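Local coordinates for lipocalin AI-4 (Rhodnius prolixus, PDB 5H9N), which binds cysteinyl leukotrienes such as leukotriene C4 as a salivary lipocalin of a blood-feeding insect, probably sequestering them at the bite, at residues 5-10 with 92-97. The protein carries 1 engineered substitution. Residues are numbered along the deposited sequence; the frame is centred on the assembly and turned at random.
Sequences SIPTGC and TSYMAV. With LTX ((5~{S},6~{R},7~{E},9~{E},11~{Z},14~{Z})-6-[(2~{R})-2-[[(4~{S})-4-azanyl-5-oxidanyl-5-oxidanylidene-pentanoyl]amino]-3-( 2-hydroxy-2-oxoethylamino)-3-oxidanylidene-propyl]sulfanyl-5-oxidanyl-icosa-7,9,11,14-tetraenoic acid), chain B.
Pro7 sets the CD-CG edge of its ring over one face of Tyr94 in a CH-pi contact: its CD stands 3.5 Å from the Tyr94 ring centroid, 17° off the normal. The neighbouring CG reaches the rim, 3.4 Å from Tyr94 CE1, so two methylenes of the pyrrolidine bear on the CD1-CE1 side. Ile6 adds its CG2 branch, which meets Tyr94 CD2 obliquely at 4.0 Å; with CG1 wedged between backbone N and carbonyl carbon (chi1 63°), the end of the side chain leads away from Tyr94; Ile6 also packs on Phe78 of strand 78-85. No direct hydrogen bond joins the two segments. Instead a water bridges them at the phenol end, donating to Ser5 O at 2.8 Å and lying 3.0 Å from Tyr94 OH, which gives the hydroxyl a polar partner beyond the apolar contact. Pro7 opens a type II turn, closed by Cys10 N to Pro7 O (3.0 Å), with Gly9 at its third position, and the Cys10-Cys111 disulfide ties this turn to strand 105-112. Ile6 N is held by a hydrogen bond to Asn75 OD1. Strand 90-100 alternates its faces as a lipocalin barrel wall does: Tyr94 looks out to the N-terminal segment, while Ser93 and Met95 line the leukotriene pocket, Ser93 OG lying 3.3 Å from C14 of the ligand. The 5-10 loop thus packs on the barrel's outside, where strand 90-100 runs antiparallel between strands 78-85 and 105-112.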
loop_
_atom_site.group_PDB
_atom_site.type_symbol
_atom_site.label_atom_id
_atom_site.label_comp_id
_atom_site.label_asym_id
_atom_site.label_seq_id
_atom_site.Cartn_x
_atom_site.Cartn_y
_atom_site.Cartn_z
ATOM N N SER A 5 -0.357 -18.012 0.844
ATOM C CA SER A 5 0.302 -17.252 -0.208
ATOM C C SER A 5 -0.671 -16.240 -0.775
ATOM O O SER A 5 -1.884 -16.346 -0.566
ATOM C CB SER A 5 0.856 -18.173 -1.309
ATOM O OG SER A 5 -0.147 -18.994 -1.879
ATOM N N ILE A 6 -0.142 -15.240 -1.467
ATOM C CA ILE A 6 -0.969 -14.206 -2.048
ATOM C C ILE A 6 -1.866 -14.785 -3.148
ATOM O O ILE A 6 -1.587 -15.847 -3.691
ATOM C CB ILE A 6 -0.093 -13.070 -2.586
ATOM C CG1 ILE A 6 0.822 -13.567 -3.712
ATOM C CG2 ILE A 6 0.691 -12.427 -1.420
ATOM C CD1 ILE A 6 1.758 -12.507 -4.251
ATOM N N PRO A 7 -2.959 -14.080 -3.479
ATOM C CA PRO A 7 -3.882 -14.640 -4.476
ATOM C C PRO A 7 -3.224 -14.849 -5.836
ATOM O O PRO A 7 -2.362 -14.066 -6.244
ATOM C CB PRO A 7 -4.982 -13.573 -4.572
ATOM C CG PRO A 7 -4.929 -12.848 -3.278
ATOM C CD PRO A 7 -3.476 -12.823 -2.904
ATOM N N THR A 8 -3.629 -15.912 -6.516
ATOM C CA THR A 8 -3.172 -16.166 -7.871
ATOM C C THR A 8 -3.484 -14.965 -8.752
ATOM O O THR A 8 -4.610 -14.458 -8.751
ATOM C CB THR A 8 -3.827 -17.414 -8.435
ATOM O OG1 THR A 8 -3.605 -18.495 -7.525
ATOM C CG2 THR A 8 -3.246 -17.764 -9.798
ATOM N N GLY A 9 -2.488 -14.497 -9.488
ATOM C CA GLY A 9 -2.654 -13.290 -10.275
ATOM C C GLY A 9 -1.914 -12.104 -9.684
ATOM O O GLY A 9 -1.558 -11.165 -10.395
ATOM N N CYS A 10 -1.695 -12.128 -8.375
ATOM C CA CYS A 10 -0.911 -11.084 -7.721
ATOM C C CYS A 10 0.578 -11.292 -7.964
ATOM O O CYS A 10 1.066 -12.435 -8.015
ATOM C CB CYS A 10 -1.194 -11.045 -6.222
ATOM S SG CYS A 10 -2.873 -10.558 -5.843
ATOM N N THR A 92 -10.280 -8.547 2.031
ATOM C CA THR A 92 -8.902 -8.907 2.342
ATOM C C THR A 92 -8.011 -8.305 1.276
ATOM O O THR A 92 -8.289 -8.439 0.085
ATOM C CB THR A 92 -8.706 -10.422 2.385
ATOM O OG1 THR A 92 -9.670 -11.000 3.268
ATOM C CG2 THR A 92 -7.296 -10.786 2.857
ATOM N N SER A 93 -6.965 -7.609 1.704
ATOM C CA SER A 93 -6.031 -6.946 0.802
ATOM C C SER A 93 -4.594 -7.336 1.139
ATOM O O SER A 93 -4.261 -7.496 2.313
ATOM C CB SER A 93 -6.203 -5.437 0.903
ATOM O OG SER A 93 -5.313 -4.750 0.044
ATOM N N TYR A 94 -3.753 -7.492 0.125
ATOM C CA TYR A 94 -2.357 -7.902 0.309
ATOM C C TYR A 94 -1.426 -6.784 -0.106
ATOM O O TYR A 94 -1.715 -6.048 -1.052
ATOM C CB TYR A 94 -2.052 -9.170 -0.502
ATOM C CG TYR A 94 -2.919 -10.333 -0.092
ATOM C CD1 TYR A 94 -4.238 -10.436 -0.541
ATOM C CD2 TYR A 94 -2.446 -11.302 0.780
ATOM C CE1 TYR A 94 -5.051 -11.481 -0.136
ATOM C CE2 TYR A 94 -3.248 -12.350 1.175
ATOM C CZ TYR A 94 -4.548 -12.430 0.712
ATOM O OH TYR A 94 -5.347 -13.473 1.106
ATOM N N MET A 95 -0.294 -6.665 0.569
ATOM C CA MET A 95 0.651 -5.623 0.229
ATOM C C MET A 95 2.079 -5.999 0.565
ATOM O O MET A 95 2.330 -6.831 1.440
ATOM C CB MET A 95 0.268 -4.332 0.946
ATOM C CG MET A 95 0.223 -4.514 2.446
ATOM S SD MET A 95 0.953 -3.150 3.303
ATOM C CE MET A 95 2.500 -3.519 2.578
ATOM N N ALA A 96 3.018 -5.355 -0.118
ATOM C CA ALA A 96 4.430 -5.462 0.218
ATOM C C ALA A 96 5.050 -4.084 0.080
ATOM O O ALA A 96 4.677 -3.326 -0.823
ATOM C CB ALA A 96 5.131 -6.454 -0.690
ATOM N N VAL A 97 5.988 -3.750 0.958
ATOM C CA VAL A 97 6.727 -2.496 0.847
ATOM C C VAL A 97 7.913 -2.723 -0.089
ATOM O O VAL A 97 8.852 -3.448 0.232
ATOM C CB VAL A 97 7.210 -1.995 2.214
ATOM C CG1 VAL A 97 7.971 -0.683 2.059
ATOM C CG2 VAL A 97 6.027 -1.806 3.143
HETATM O O2 LTX B . -4.974 -1.496 -4.771
HETATM C C1 LTX B . -5.553 -0.658 -5.501
HETATM O O1 LTX B . -5.391 0.580 -5.369
HETATM C C2 LTX B . -6.466 -1.163 -6.592
HETATM C C3 LTX B . -7.917 -0.909 -6.197
HETATM C C4 LTX B . -8.159 -1.317 -4.745
HETATM C C5 LTX B . -9.647 -1.323 -4.425
HETATM O O3 LTX B . -10.154 0.018 -4.370
HETATM C C6 LTX B . -9.942 -2.031 -3.106
HETATM C C7 LTX B . -9.310 -1.297 -1.930
HETATM C C8 LTX B . -8.332 -1.836 -1.182
HETATM C C9 LTX B . -7.773 -1.090 -0.043
HETATM C C10 LTX B . -6.971 -1.629 0.886
HETATM C C11 LTX B . -6.474 -0.808 1.995
HETATM C C12 LTX B . -5.648 -1.192 2.977
HETATM C C13 LTX B . -5.056 -2.582 3.133
HETATM C C14 LTX B . -3.866 -2.790 2.218
HETATM C C15 LTX B . -2.660 -2.283 2.445
HETATM C C16 LTX B . -2.349 -1.448 3.664
HETATM C C17 LTX B . -1.334 -0.366 3.309
HETATM C C18 LTX B . -0.862 0.335 4.577
HETATM C C19 LTX B . -0.089 1.608 4.272
HETATM C C20 LTX B . 0.398 2.263 5.551
HETATM O O32 LTX B . -12.367 2.324 1.042
HETATM C C21 LTX B . -12.232 1.247 0.432
HETATM O O31 LTX B . -11.323 1.035 -0.398
HETATM C CA3 LTX B . -13.222 0.147 0.711
HETATM N N3 LTX B . -12.881 -1.044 -0.051
HETATM C C22 LTX B . -13.715 -2.063 -0.232
HETATM O O33 LTX B . -14.840 -2.053 0.236
HETATM C CA2 LTX B . -13.262 -3.256 -1.029
HETATM C CB2 LTX B . -11.821 -3.128 -1.520
HETATM S SG2 LTX B . -11.709 -2.121 -2.962
HETATM N N2 LTX B . -14.182 -3.516 -2.116
HETATM C CD1 LTX B . -14.676 -4.727 -2.333
HETATM O OE1 LTX B . -14.153 -5.749 -1.912
HETATM C CG1 LTX B . -15.942 -4.746 -3.158
HETATM C CB1 LTX B . -16.268 -6.150 -3.642
HETATM C CA1 LTX B . -17.203 -6.073 -4.846
HETATM N N1 LTX B . -16.656 -5.120 -5.833
HETATM C C23 LTX B . -18.569 -5.618 -4.430
HETATM O O11 LTX B . -19.053 -4.605 -4.982
HETATM O O12 LTX B . -19.173 -6.273 -3.554
HETATM O O HOH W 1 -4.493 -15.363 -1.090
#